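Local structure of alpha-1,2-mannosidase (Bacteroides thetaiotaomicron, 2WW2) at residues H582-V587 and G624-G629; G16-F21 and S617-Y622; N609-L614 and A633-S638; F23-T28 and Q69-I74. The protein is an inverting alpha-mannosidase of glycoside hydrolase family 92, a calcium-dependent family, and probably removes mannose from alpha-1,2-linked glycans. One frame throughout, in Å; residues are numbered along the deposited sequence. Where two conformers were deposited one is given.

Contact 1 (H582-V587 and G624-G629); sequences HGNQPV and GDEDNG. With NA (sodium ion), chain F.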
loop_
_atom_site.group_PDB
_atom_site.type_symbol
_atom_site.label_atom_id
_atom_site.label_comp_id
_atom_site.label_asym_id
_atom_site.label_seq_id
_atom_site.Cartn_x
_atom_site.Cartn_y
_atom_site.Cartn_z
ATOM N N HIS A 582 8.741 -0.765 -13.427
ATOM C CA HIS A 582 9.146 -0.876 -14.823
ATOM C C HIS A 582 9.161 0.511 -15.481
ATOM O O HIS A 582 8.177 1.241 -15.453
ATOM C CB HIS A 582 8.240 -1.832 -15.601
ATOM C CG HIS A 582 8.689 -2.042 -17.017
ATOM N ND1 HIS A 582 9.898 -2.630 -17.328
ATOM C CD2 HIS A 582 8.110 -1.718 -18.202
ATOM C CE1 HIS A 582 10.038 -2.678 -18.642
ATOM N NE2 HIS A 582 8.965 -2.131 -19.196
ATOM N N GLY A 583 10.294 0.872 -16.057
ATOM C CA GLY A 583 10.447 2.186 -16.652
ATOM C C GLY A 583 11.355 3.072 -15.822
ATOM O O GLY A 583 11.978 3.995 -16.351
ATOM N N ASN A 584 11.425 2.808 -14.521
ATOM C CA ASN A 584 12.291 3.607 -13.671
ATOM C C ASN A 584 13.738 3.387 -14.108
ATOM O O ASN A 584 14.228 2.253 -14.160
ATOM C CB ASN A 584 12.057 3.303 -12.192
ATOM C CG ASN A 584 12.753 4.304 -11.263
ATOM O OD1 ASN A 584 12.106 5.095 -10.559
ATOM N ND2 ASN A 584 14.071 4.255 -11.247
ATOM N N GLN A 585 14.402 4.478 -14.464
ATOM C CA GLN A 585 15.669 4.407 -15.200
ATOM C C GLN A 585 16.749 3.504 -14.581
ATOM O O GLN A 585 17.279 2.623 -15.263
ATOM C CB GLN A 585 16.199 5.827 -15.488
ATOM C CG GLN A 585 15.459 6.566 -16.632
ATOM C CD GLN A 585 14.087 7.118 -16.220
ATOM O OE1 GLN A 585 13.686 7.038 -15.062
ATOM N NE2 GLN A 585 13.376 7.686 -17.174
ATOM N N PRO A 586 17.097 3.719 -13.299
ATOM C CA PRO A 586 18.171 2.909 -12.740
ATOM C C PRO A 586 17.864 1.409 -12.626
ATOM O O PRO A 586 18.774 0.647 -12.322
ATOM C CB PRO A 586 18.387 3.520 -11.344
ATOM C CG PRO A 586 17.079 4.200 -11.030
ATOM C CD PRO A 586 16.645 4.756 -12.349
ATOM N N VAL A 587 16.615 0.987 -12.824
ATOM C CA VAL A 587 16.335 -0.455 -12.846
ATOM C C VAL A 587 15.883 -0.983 -14.212
ATOM O O VAL A 587 15.490 -2.137 -14.304
ATOM C CB VAL A 587 15.340 -0.912 -11.744
ATOM C CG1 VAL A 587 15.960 -0.736 -10.367
ATOM C CG2 VAL A 587 14.022 -0.173 -11.866
ATOM N N GLY A 624 2.904 0.238 -17.379
ATOM C CA GLY A 624 3.619 0.529 -16.134
ATOM C C GLY A 624 3.315 1.936 -15.609
ATOM O O GLY A 624 3.427 2.923 -16.352
ATOM N N ASP A 625 2.932 2.029 -14.330
ATOM C CA ASP A 625 2.683 3.326 -13.693
ATOM C C ASP A 625 3.898 4.247 -13.851
ATOM O O ASP A 625 3.771 5.469 -13.908
ATOM C CB ASP A 625 2.414 3.139 -12.199
ATOM C CG ASP A 625 1.013 2.631 -11.920
ATOM O OD1 ASP A 625 0.124 2.742 -12.811
ATOM O OD2 ASP A 625 0.809 2.120 -10.798
ATOM N N GLU A 626 5.070 3.644 -13.932
ATOM C CA GLU A 626 6.295 4.412 -14.036
ATOM C C GLU A 626 6.793 4.512 -15.458
ATOM O O GLU A 626 7.870 5.041 -15.706
ATOM C CB GLU A 626 7.366 3.694 -13.262
ATOM C CG GLU A 626 8.357 4.578 -12.690
ATOM C CD GLU A 626 8.088 4.735 -11.247
ATOM O OE1 GLU A 626 6.887 4.748 -10.900
ATOM O OE2 GLU A 626 9.068 4.808 -10.477
ATOM N N ASP A 627 6.034 3.969 -16.396
ATOM C CA ASP A 627 6.463 3.957 -17.792
ATOM C C ASP A 627 5.678 4.993 -18.569
ATOM O O ASP A 627 4.463 4.854 -18.779
ATOM C CB ASP A 627 6.266 2.576 -18.407
ATOM C CG ASP A 627 6.910 2.448 -19.792
ATOM O OD1 ASP A 627 7.384 3.472 -20.360
ATOM O OD2 ASP A 627 6.930 1.312 -20.315
ATOM N N ASN A 628 6.378 6.046 -18.967
ATOM C CA ASN A 628 5.762 7.134 -19.703
ATOM C C ASN A 628 6.231 7.162 -21.156
ATOM O O ASN A 628 6.273 8.219 -21.785
ATOM C CB ASN A 628 6.076 8.448 -18.994
ATOM C CG ASN A 628 5.595 8.433 -17.551
ATOM O OD1 ASN A 628 6.398 8.508 -16.591
ATOM N ND2 ASN A 628 4.291 8.257 -17.385
ATOM N N GLY A 629 6.580 5.986 -21.680
ATOM C CA GLY A 629 6.989 5.888 -23.077
ATOM C C GLY A 629 8.481 5.676 -23.235
ATOM O O GLY A 629 8.929 5.264 -24.306
HETATM NA NA NA F . 2.326 4.360 -17.957
HETATM O O HOH W 1 5.970 1.031 -14.002
HETATM O O HOH W 2 2.723 6.203 -16.300
HETATM O O HOH W 3 0.256 3.559 -17.027
#
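E626 reaches from its turn toward H582 and N584. Its CB sits 3.4 Å from H582 O. CG passes N584 CB at 3.9 Å. The chain then bends (chi2 103°) and runs beside the N584 side chain, pointing the same way. At the tip, OE2 lies 3.8 Å from N584 CB. W510 also packs on E626. The backbone of E626 is tied in through a water, which donates to H582 O and accepts from E626 N. E626 is the third residue of a type I beta turn from G624 to D627. The carbonyl oxygens at both ends of this turn bind a sodium ion, G624 O at 2.4 Å and D627 O at 2.3 Å. S19 and Y622 supply two more carbonyls, and two waters complete the site. The D627 carboxylate stands beside the H582 ring, their planes 76° apart, with OD2 3.9 Å from H582 CD2. OD2 is hydrogen-bonded to T631 OG1; H582 ND1 is hydrogen-bonded to Y580 OH and NE2 to Y615 OH. D627 OD1 takes G629 N at 3.0 Å, closing an Asx turn. G583 lies so close to the E626 carbonyl that a CB there would collide with E626 O.

Contact 2 (G16-F21 and S617-Y622); sequences GTESTF and SGSKGY. With NA (sodium ion), chain F.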
loop_
_atom_site.group_PDB
_atom_site.type_symbol
_atom_site.label_atom_id
_atom_site.label_comp_id
_atom_site.label_asym_id
_atom_site.label_seq_id
_atom_site.Cartn_x
_atom_site.Cartn_y
_atom_site.Cartn_z
ATOM N N GLY A 16 -0.144 4.491 -26.005
ATOM C CA GLY A 16 0.244 5.083 -24.715
ATOM C C GLY A 16 -0.116 6.568 -24.574
ATOM O O GLY A 16 0.284 7.226 -23.609
ATOM N N THR A 17 -0.879 7.115 -25.518
ATOM C CA THR A 17 -1.306 8.516 -25.391
ATOM C C THR A 17 -2.060 8.786 -24.064
ATOM O O THR A 17 -2.069 9.914 -23.553
ATOM C CB THR A 17 -2.131 8.993 -26.612
ATOM O OG1 THR A 17 -2.235 10.418 -26.587
ATOM C CG2 THR A 17 -3.549 8.382 -26.620
ATOM N N GLU A 18 -2.698 7.758 -23.505
ATOM C CA GLU A 18 -3.359 7.885 -22.194
ATOM C C GLU A 18 -2.532 7.239 -21.070
ATOM O O GLU A 18 -2.990 7.155 -19.922
ATOM C CB GLU A 18 -4.742 7.228 -22.219
ATOM C CG GLU A 18 -5.747 7.882 -23.163
ATOM C CD GLU A 18 -7.139 7.273 -23.017
ATOM O OE1 GLU A 18 -7.405 6.215 -23.619
ATOM O OE2 GLU A 18 -7.977 7.854 -22.301
ATOM N N SER A 19 -1.322 6.796 -21.403
ATOM C CA SER A 19 -0.471 6.014 -20.494
ATOM C C SER A 19 0.534 6.813 -19.702
ATOM O O SER A 19 1.325 6.231 -18.950
ATOM C CB SER A 19 0.346 5.003 -21.298
ATOM O OG SER A 19 -0.396 3.847 -21.506
ATOM N N THR A 20 0.539 8.129 -19.873
ATOM C CA THR A 20 1.611 8.912 -19.302
ATOM C C THR A 20 1.138 9.747 -18.124
ATOM O O THR A 20 0.030 10.284 -18.113
ATOM C CB THR A 20 2.282 9.809 -20.356
ATOM O OG1 THR A 20 1.520 11.021 -20.485
ATOM C CG2 THR A 20 2.353 9.068 -21.709
ATOM N N PHE A 21 2.004 9.845 -17.128
ATOM C CA PHE A 21 1.739 10.658 -15.952
ATOM C C PHE A 21 1.903 12.145 -16.308
ATOM O O PHE A 21 2.882 12.547 -16.947
ATOM C CB PHE A 21 2.702 10.234 -14.843
ATOM C CG PHE A 21 2.525 10.974 -13.563
ATOM C CD1 PHE A 21 1.281 11.069 -12.965
ATOM C CD2 PHE A 21 3.620 11.553 -12.933
ATOM C CE1 PHE A 21 1.124 11.755 -11.763
ATOM C CE2 PHE A 21 3.470 12.232 -11.735
ATOM C CZ PHE A 21 2.226 12.331 -11.148
ATOM N N SER A 617 -0.708 -2.175 -27.700
ATOM C CA SER A 617 -0.511 -1.217 -28.768
ATOM C C SER A 617 -1.543 -0.090 -28.768
ATOM O O SER A 617 -1.522 0.757 -29.666
ATOM C CB SER A 617 -0.553 -1.936 -30.127
ATOM O OG SER A 617 -1.893 -2.325 -30.416
ATOM N N GLY A 618 -2.443 -0.085 -27.782
ATOM C CA GLY A 618 -3.535 0.896 -27.733
ATOM C C GLY A 618 -3.176 2.158 -26.955
ATOM O O GLY A 618 -1.994 2.380 -26.604
ATOM N N SER A 619 -4.189 2.983 -26.668
ATOM C CA SER A 619 -3.942 4.302 -26.079
ATOM C C SER A 619 -3.362 4.223 -24.675
ATOM O O SER A 619 -2.692 5.150 -24.238
ATOM C CB SER A 619 -5.215 5.152 -26.073
ATOM O OG SER A 619 -6.215 4.551 -25.297
ATOM N N LYS A 620 -3.597 3.119 -23.968
ATOM C CA LYS A 620 -2.952 2.936 -22.656
ATOM C C LYS A 620 -1.829 1.911 -22.683
ATOM O O LYS A 620 -1.616 1.194 -21.693
ATOM C CB LYS A 620 -3.992 2.551 -21.602
ATOM C CG LYS A 620 -5.111 3.584 -21.515
ATOM C CD LYS A 620 -6.232 3.155 -20.580
ATOM C CE LYS A 620 -7.421 4.087 -20.762
ATOM N NZ LYS A 620 -8.497 3.773 -19.789
ATOM N N GLY A 621 -1.094 1.867 -23.800
ATOM C CA GLY A 621 -0.171 0.764 -24.093
ATOM C C GLY A 621 1.161 0.689 -23.367
ATOM O O GLY A 621 1.836 -0.350 -23.421
ATOM N N TYR A 622 1.566 1.780 -22.718
ATOM C CA TYR A 622 2.722 1.748 -21.799
ATOM C C TYR A 622 2.155 1.623 -20.387
ATOM O O TYR A 622 2.002 2.630 -19.672
ATOM C CB TYR A 622 3.572 3.020 -21.939
ATOM C CG TYR A 622 4.370 3.078 -23.235
ATOM C CD1 TYR A 622 5.567 2.380 -23.358
ATOM C CD2 TYR A 622 3.931 3.835 -24.327
ATOM C CE1 TYR A 622 6.323 2.416 -24.535
ATOM C CE2 TYR A 622 4.673 3.878 -25.520
ATOM C CZ TYR A 622 5.870 3.158 -25.608
ATOM O OH TYR A 622 6.622 3.188 -26.760
HETATM NA NA NA F . 2.326 4.360 -17.957
HETATM O O HOH W 2 2.723 6.203 -16.300
HETATM O O HOH W 3 0.256 3.559 -17.027
#
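The sodium site joins S19 to Y622, and so the N-terminal loop to the loop after helix 600-613. S19 O binds the ion at 2.3 Å and Y622 O at 2.5 Å. Two type I beta turns, G16 to S19 and G618 to G621, pack against each other beside the ion. Two backbone bonds hold them. G16 N donates to G618 O at 2.9 Å. E18 N donates to S619 O at 2.7 Å, with a fairly straight N-H...O angle of 159°. A third bond is made by side chains. The S619 hydroxyl donates to E18 OE1 at 2.6 Å, on the anti lone pair of that oxygen. The E18 chain is extended beyond CG (chi2 -174°), which carries OE1 to the S619 hydroxyl. K620 crosses this chain at an angle, its CG 3.7 Å from E18 CB. Its NZ stays 4.7 Å from E18 OE1, so the two opposite charges are near but not in contact. With an alanine in place of E18, the S619 hydroxyl is likely to lose its acceptor and K620 the chain it lies across. T17 CG2 packs on S619 CB, while T17 OG1 hydrogen-bonds to T28 O. G16 CA meets the edge of the Y622 ring 3.9 Å from CD2, and a CB on G16 would run into that atom. The Y622 side chain also packs on C290 and R293 of helix 281-294. With the carbonyls of G624 and D627, four main-chain oxygens and two waters give the ion six oxygen ligands, as is usual for sodium.

Contact 3 (N609-L614 and A633-S638); sequences NVMDKL and AWYVFS
The W634 ring meets V610 and M611 with its six-membered part and carries S638 OG over one face, 3.5 Å above the plane. V610 CG1 touches CH2 of W634 at 3.7 Å, the two side chains crossing at about a right angle. H582 makes an edge-to-face pair with the same indole, whose NE1 donates to Q588 O. The Y635 ring has M611 SD above a face, 4.9 Å from the centroid and 21° off the ring normal. This is a Met-aromatic contact at long range. At the edge of Y635, M611 O and a water lie near the ring plane. The water donates to M611 O at 2.7 Å and is hydrogen-bonded to Y635 OH at 2.7 Å, so it links the backbone of one helix to a side chain of the other. The M611 chain bends at its end (chi3 -80°), which brings CE to 3.5 Å from S638 O. M611 was modelled in two conformers, and its side-chain contacts hold for one of them. S638 OG donates to W634 O at 2.9 Å and also hydrogen-bonds to Y592 OH. W634 O accepts from S638 N as well, from the opposite face of its carbonyl plane. The segment axes come within 11.3 Å at an angle of 122°. W634, Y635, V610 and M611 lie between the axes. The result is a buried helix-helix contact between 600-613 and 632-640, consistent with the all-helical (alpha/alpha)6 barrel known for the catalytic domain of this family.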
loop_
_atom_site.group_PDB
_atom_site.type_symbol
_atom_site.label_atom_id
_atom_site.label_comp_id
_atom_site.label_asym_id
_atom_site.label_seq_id
_atom_site.Cartn_x
_atom_site.Cartn_y
_atom_site.Cartn_z
ATOM N N ASN A 609 7.364 -12.162 -19.113
ATOM C CA ASN A 609 6.193 -11.771 -18.320
ATOM C C ASN A 609 5.926 -10.255 -18.451
ATOM O O ASN A 609 4.796 -9.832 -18.718
ATOM C CB ASN A 609 6.411 -12.188 -16.865
ATOM C CG ASN A 609 5.130 -12.290 -16.081
ATOM O OD1 ASN A 609 4.093 -12.721 -16.589
ATOM N ND2 ASN A 609 5.197 -11.909 -14.814
ATOM N N VAL A 610 6.973 -9.447 -18.311
ATOM C CA VAL A 610 6.848 -7.993 -18.483
ATOM C C VAL A 610 6.351 -7.618 -19.898
ATOM O O VAL A 610 5.447 -6.811 -20.056
ATOM C CB VAL A 610 8.182 -7.261 -18.157
ATOM C CG1 VAL A 610 8.156 -5.821 -18.677
ATOM C CG2 VAL A 610 8.453 -7.275 -16.628
ATOM N N MET A 611 6.928 -8.220 -20.931
ATOM C CA MET A 611 6.510 -7.903 -22.292
ATOM C C MET A 611 5.030 -8.214 -22.497
ATOM O O MET A 611 4.323 -7.453 -23.166
ATOM C CB MET A 611 7.381 -8.621 -23.333
ATOM C CG MET A 611 8.821 -8.105 -23.372
ATOM S SD MET A 611 9.729 -8.450 -24.892
ATOM C CE MET A 611 10.232 -10.161 -24.692
ATOM N N ASP A 612 4.563 -9.311 -21.917
ATOM C CA ASP A 612 3.158 -9.705 -22.058
ATOM C C ASP A 612 2.234 -8.826 -21.214
ATOM O O ASP A 612 1.131 -8.500 -21.636
ATOM C CB ASP A 612 2.957 -11.164 -21.631
ATOM C CG ASP A 612 3.473 -12.176 -22.665
ATOM O OD1 ASP A 612 3.781 -11.804 -23.824
ATOM O OD2 ASP A 612 3.565 -13.372 -22.306
ATOM N N LYS A 613 2.664 -8.461 -20.011
ATOM C CA LYS A 613 1.730 -7.844 -19.058
ATOM C C LYS A 613 1.735 -6.319 -18.980
ATOM O O LYS A 613 0.731 -5.729 -18.591
ATOM C CB LYS A 613 1.918 -8.460 -17.672
ATOM C CG LYS A 613 1.259 -9.828 -17.624
ATOM C CD LYS A 613 1.888 -10.759 -16.644
ATOM C CE LYS A 613 1.003 -12.033 -16.582
ATOM N NZ LYS A 613 1.544 -12.996 -15.632
ATOM N N LEU A 614 2.841 -5.687 -19.360
ATOM C CA LEU A 614 2.976 -4.243 -19.202
ATOM C C LEU A 614 2.929 -3.445 -20.505
ATOM O O LEU A 614 3.227 -2.236 -20.511
ATOM C CB LEU A 614 4.281 -3.934 -18.479
ATOM C CG LEU A 614 4.347 -4.472 -17.046
ATOM C CD1 LEU A 614 5.584 -3.915 -16.392
ATOM C CD2 LEU A 614 3.081 -4.092 -16.242
ATOM N N ALA A 633 12.710 1.715 -26.677
ATOM C CA ALA A 633 13.881 0.970 -27.151
ATOM C C ALA A 633 14.117 -0.291 -26.316
ATOM O O ALA A 633 14.599 -1.323 -26.824
ATOM C CB ALA A 633 15.120 1.872 -27.108
ATOM N N TRP A 634 13.770 -0.202 -25.034
ATOM C CA TRP A 634 13.846 -1.350 -24.143
ATOM C C TRP A 634 12.969 -2.475 -24.713
ATOM O O TRP A 634 13.360 -3.648 -24.762
ATOM C CB TRP A 634 13.370 -0.956 -22.738
ATOM C CG TRP A 634 13.510 -2.043 -21.709
ATOM C CD1 TRP A 634 14.526 -2.187 -20.802
ATOM C CD2 TRP A 634 12.608 -3.135 -21.478
ATOM N NE1 TRP A 634 14.307 -3.300 -20.022
ATOM C CE2 TRP A 634 13.136 -3.894 -20.413
ATOM C CE3 TRP A 634 11.392 -3.530 -22.052
ATOM C CZ2 TRP A 634 12.499 -5.037 -19.918
ATOM C CZ3 TRP A 634 10.775 -4.673 -21.569
ATOM C CH2 TRP A 634 11.319 -5.406 -20.513
ATOM N N TYR A 635 11.791 -2.108 -25.184
ATOM C CA TYR A 635 10.883 -3.130 -25.724
ATOM C C TYR A 635 11.433 -3.703 -27.035
ATOM O O TYR A 635 11.383 -4.914 -27.264
ATOM C CB TYR A 635 9.488 -2.550 -25.925
ATOM C CG TYR A 635 8.454 -3.577 -26.385
ATOM C CD1 TYR A 635 7.610 -4.216 -25.464
ATOM C CD2 TYR A 635 8.330 -3.908 -27.721
ATOM C CE1 TYR A 635 6.667 -5.160 -25.878
ATOM C CE2 TYR A 635 7.383 -4.866 -28.142
ATOM C CZ TYR A 635 6.570 -5.475 -27.218
ATOM O OH TYR A 635 5.636 -6.382 -27.629
ATOM N N VAL A 636 11.967 -2.843 -27.896
ATOM C CA VAL A 636 12.515 -3.320 -29.178
ATOM C C VAL A 636 13.652 -4.312 -28.952
ATOM O O VAL A 636 13.632 -5.425 -29.467
ATOM C CB VAL A 636 12.962 -2.145 -30.081
ATOM C CG1 VAL A 636 13.706 -2.663 -31.309
ATOM C CG2 VAL A 636 11.733 -1.346 -30.520
ATOM N N PHE A 637 14.646 -3.906 -28.186
ATOM C CA PHE A 637 15.727 -4.822 -27.842
ATOM C C PHE A 637 15.177 -6.109 -27.213
ATOM O O PHE A 637 15.497 -7.203 -27.659
ATOM C CB PHE A 637 16.688 -4.148 -26.864
ATOM C CG PHE A 637 17.847 -3.460 -27.530
ATOM C CD1 PHE A 637 18.783 -4.197 -28.252
ATOM C CD2 PHE A 637 18.007 -2.081 -27.429
ATOM C CE1 PHE A 637 19.863 -3.560 -28.877
ATOM C CE2 PHE A 637 19.071 -1.435 -28.051
ATOM C CZ PHE A 637 20.011 -2.176 -28.755
ATOM N N SER A 638 14.365 -5.973 -26.168
ATOM C CA SER A 638 13.902 -7.156 -25.431
ATOM C C SER A 638 13.126 -8.131 -26.313
ATOM O O SER A 638 13.291 -9.352 -26.188
ATOM C CB SER A 638 13.091 -6.763 -24.185
ATOM O OG SER A 638 13.933 -6.091 -23.261
HETATM O O HOH W 4 3.976 -7.563 -25.856
#

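Contact 4 (F23-T28 and Q69-I74); sequences FSHGNT and QPSPWI
H25 meets S71 and N27 meets Q69 in a contact between two loops of the N-terminal, beta-rich domain. One loop precedes strand 40-44. The other connects strands 60-67 and 80-86, which pair antiparallel. S71 begins an ST motif, its OG accepting from I74 N at 3.1 Å. The same OG shares a hydrogen bond with H25 ND1 at 2.7 Å, lying at the edge of the imidazole in its plane. N27 uses both ends of its amide. OD1 accepts from Q69 NE2 at 3.1 Å, in a nearly straight bond of 173°. ND2 donates to Q69 O at 2.9 Å, from above the plane of that carbonyl. The two amides are nearly coplanar. Q69 is stretched out, with CG opposite its backbone N (chi1 175°), and this takes its amide across to N27. Q69 NE2 also hydrogen-bonds to G51 O, and Y29 OH reaches Q69 O. A leucine in place of N27 would probably leave Q69 NE2 without one of its acceptors and Q69 O without one of its donors. A water ties the backbones, hydrogen-bonded to H25 O, N27 N and P70 O. P72 CD rests on G26 O at 3.3 Å. At the outer end, the F23 and W73 rings touch at F23 CD2 and W73 CZ2, 3.4 Å apart, neither over the other's face, planes at 26°. W73 NE1 donates to A22 O, and the neighbouring CD1 of W73 lies 3.0 Å from S24 O, which sits in the indole plane at its edge.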
loop_
_atom_site.group_PDB
_atom_site.type_symbol
_atom_site.label_atom_id
_atom_site.label_comp_id
_atom_site.label_asym_id
_atom_site.label_seq_id
_atom_site.Cartn_x
_atom_site.Cartn_y
_atom_site.Cartn_z
ATOM N N PHE A 23 2.841 14.641 -14.755
ATOM C CA PHE A 23 4.058 15.289 -14.275
ATOM C C PHE A 23 5.282 14.443 -14.572
ATOM O O PHE A 23 6.153 14.242 -13.711
ATOM C CB PHE A 23 3.921 15.642 -12.787
ATOM C CG PHE A 23 2.803 16.614 -12.523
ATOM C CD1 PHE A 23 1.523 16.158 -12.232
ATOM C CD2 PHE A 23 3.014 17.979 -12.631
ATOM C CE1 PHE A 23 0.490 17.052 -12.016
ATOM C CE2 PHE A 23 1.973 18.877 -12.416
ATOM C CZ PHE A 23 0.720 18.413 -12.107
ATOM N N SER A 24 5.319 13.919 -15.792
ATOM C CA SER A 24 6.492 13.219 -16.294
ATOM C C SER A 24 6.918 13.852 -17.620
ATOM O O SER A 24 6.215 14.702 -18.163
ATOM C CB SER A 24 6.172 11.739 -16.519
ATOM O OG SER A 24 5.451 11.577 -17.722
ATOM N N HIS A 25 8.069 13.424 -18.139
ATOM C CA HIS A 25 8.575 13.929 -19.414
ATOM C C HIS A 25 7.989 13.193 -20.619
ATOM O O HIS A 25 8.410 13.415 -21.748
ATOM C CB HIS A 25 10.103 13.875 -19.446
ATOM C CG HIS A 25 10.750 14.926 -18.600
ATOM N ND1 HIS A 25 10.734 16.264 -18.934
ATOM C CD2 HIS A 25 11.424 14.838 -17.427
ATOM C CE1 HIS A 25 11.372 16.957 -18.003
ATOM N NE2 HIS A 25 11.803 16.115 -17.080
ATOM N N GLY A 26 7.001 12.325 -20.399
ATOM C CA GLY A 26 6.442 11.572 -21.538
ATOM C C GLY A 26 5.572 12.412 -22.470
ATOM O O GLY A 26 4.628 13.057 -22.026
ATOM N N ASN A 27 5.881 12.396 -23.772
ATOM C CA ASN A 27 5.012 13.012 -24.774
ATOM C C ASN A 27 3.785 12.161 -25.078
ATOM O O ASN A 27 3.807 10.955 -24.940
ATOM C CB ASN A 27 5.773 13.214 -26.093
ATOM C CG ASN A 27 6.383 14.607 -26.228
ATOM O OD1 ASN A 27 5.929 15.593 -25.606
ATOM N ND2 ASN A 27 7.413 14.696 -27.060
ATOM N N THR A 28 2.719 12.786 -25.547
ATOM C CA THR A 28 1.525 12.022 -25.878
ATOM C C THR A 28 0.992 12.355 -27.257
ATOM O O THR A 28 -0.152 12.007 -27.558
ATOM C CB THR A 28 0.380 12.242 -24.848
ATOM O OG1 THR A 28 -0.036 13.612 -24.880
ATOM C CG2 THR A 28 0.823 11.871 -23.403
ATOM N N GLN A 69 8.704 19.566 -29.924
ATOM C CA GLN A 69 8.680 19.258 -28.476
ATOM C C GLN A 69 9.096 17.820 -28.121
ATOM O O GLN A 69 8.510 16.859 -28.607
ATOM C CB GLN A 69 7.289 19.520 -27.906
ATOM C CG GLN A 69 7.107 19.114 -26.444
ATOM C CD GLN A 69 5.746 19.522 -25.957
ATOM O OE1 GLN A 69 5.444 20.710 -25.908
ATOM N NE2 GLN A 69 4.889 18.548 -25.638
ATOM N N PRO A 70 10.113 17.670 -27.260
ATOM C CA PRO A 70 10.535 16.325 -26.840
ATOM C C PRO A 70 9.970 15.887 -25.482
ATOM O O PRO A 70 10.205 14.744 -25.070
ATOM C CB PRO A 70 12.042 16.483 -26.688
ATOM C CG PRO A 70 12.170 17.913 -26.140
ATOM C CD PRO A 70 11.094 18.707 -26.882
ATOM N N SER A 71 9.258 16.778 -24.797
ATOM C CA SER A 71 8.667 16.502 -23.465
ATOM C C SER A 71 7.719 17.642 -23.144
ATOM O O SER A 71 8.002 18.786 -23.503
ATOM C CB SER A 71 9.775 16.453 -22.393
ATOM O OG SER A 71 9.356 17.057 -21.176
ATOM N N PRO A 72 6.588 17.351 -22.486
ATOM C CA PRO A 72 5.670 18.465 -22.184
ATOM C C PRO A 72 6.288 19.453 -21.225
ATOM O O PRO A 72 5.941 20.625 -21.262
ATOM C CB PRO A 72 4.461 17.798 -21.522
ATOM C CG PRO A 72 4.840 16.359 -21.288
ATOM C CD PRO A 72 6.026 16.029 -22.161
ATOM N N TRP A 73 7.200 18.999 -20.375
ATOM C CA TRP A 73 7.800 19.922 -19.406
ATOM C C TRP A 73 8.967 20.700 -19.977
ATOM O O TRP A 73 9.173 21.853 -19.615
ATOM C CB TRP A 73 8.135 19.193 -18.096
ATOM C CG TRP A 73 6.827 18.860 -17.414
ATOM C CD1 TRP A 73 6.140 17.667 -17.480
ATOM C CD2 TRP A 73 6.015 19.747 -16.640
ATOM N NE1 TRP A 73 4.973 17.760 -16.771
ATOM C CE2 TRP A 73 4.867 19.024 -16.246
ATOM C CE3 TRP A 73 6.152 21.085 -16.229
ATOM C CZ2 TRP A 73 3.853 19.591 -15.460
ATOM C CZ3 TRP A 73 5.142 21.649 -15.436
ATOM C CH2 TRP A 73 4.008 20.901 -15.065
ATOM N N ILE A 74 9.702 20.090 -20.905
ATOM C CA ILE A 74 10.703 20.834 -21.676
ATOM C C ILE A 74 9.972 21.811 -22.621
ATOM O O ILE A 74 10.426 22.932 -22.849
ATOM C CB ILE A 74 11.561 19.831 -22.486
ATOM C CG1 ILE A 74 12.369 18.955 -21.508
ATOM C CG2 ILE A 74 12.478 20.555 -23.471
ATOM C CD1 ILE A 74 13.427 19.727 -20.750
HETATM O O HOH W 5 8.702 12.577 -24.300
#

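How the contacts relate
From the N terminus, residues 16-21 come first and meet 617-622 some 600 residues later in contact 2. Contact 4 closes a short loop, 23-28 to 69-74, nested inside that one and within the N-terminal domain. The chain then passes into the helical domain. There 582-587, 609-614, 617-622, 624-629 and 633-638 follow in turn. Contacts 1, 2 and 3 all cross one another. Contact 2 ties the N-terminal region to the catalytic domain, and contacts 1 and 3 lie within the latter. The sodium ion and two waters belong to contacts 1 and 2 alike. H582 joins contact 1 to V610, L614 and W634 of contact 3. T17 links contact 2 to T28 of contact 4.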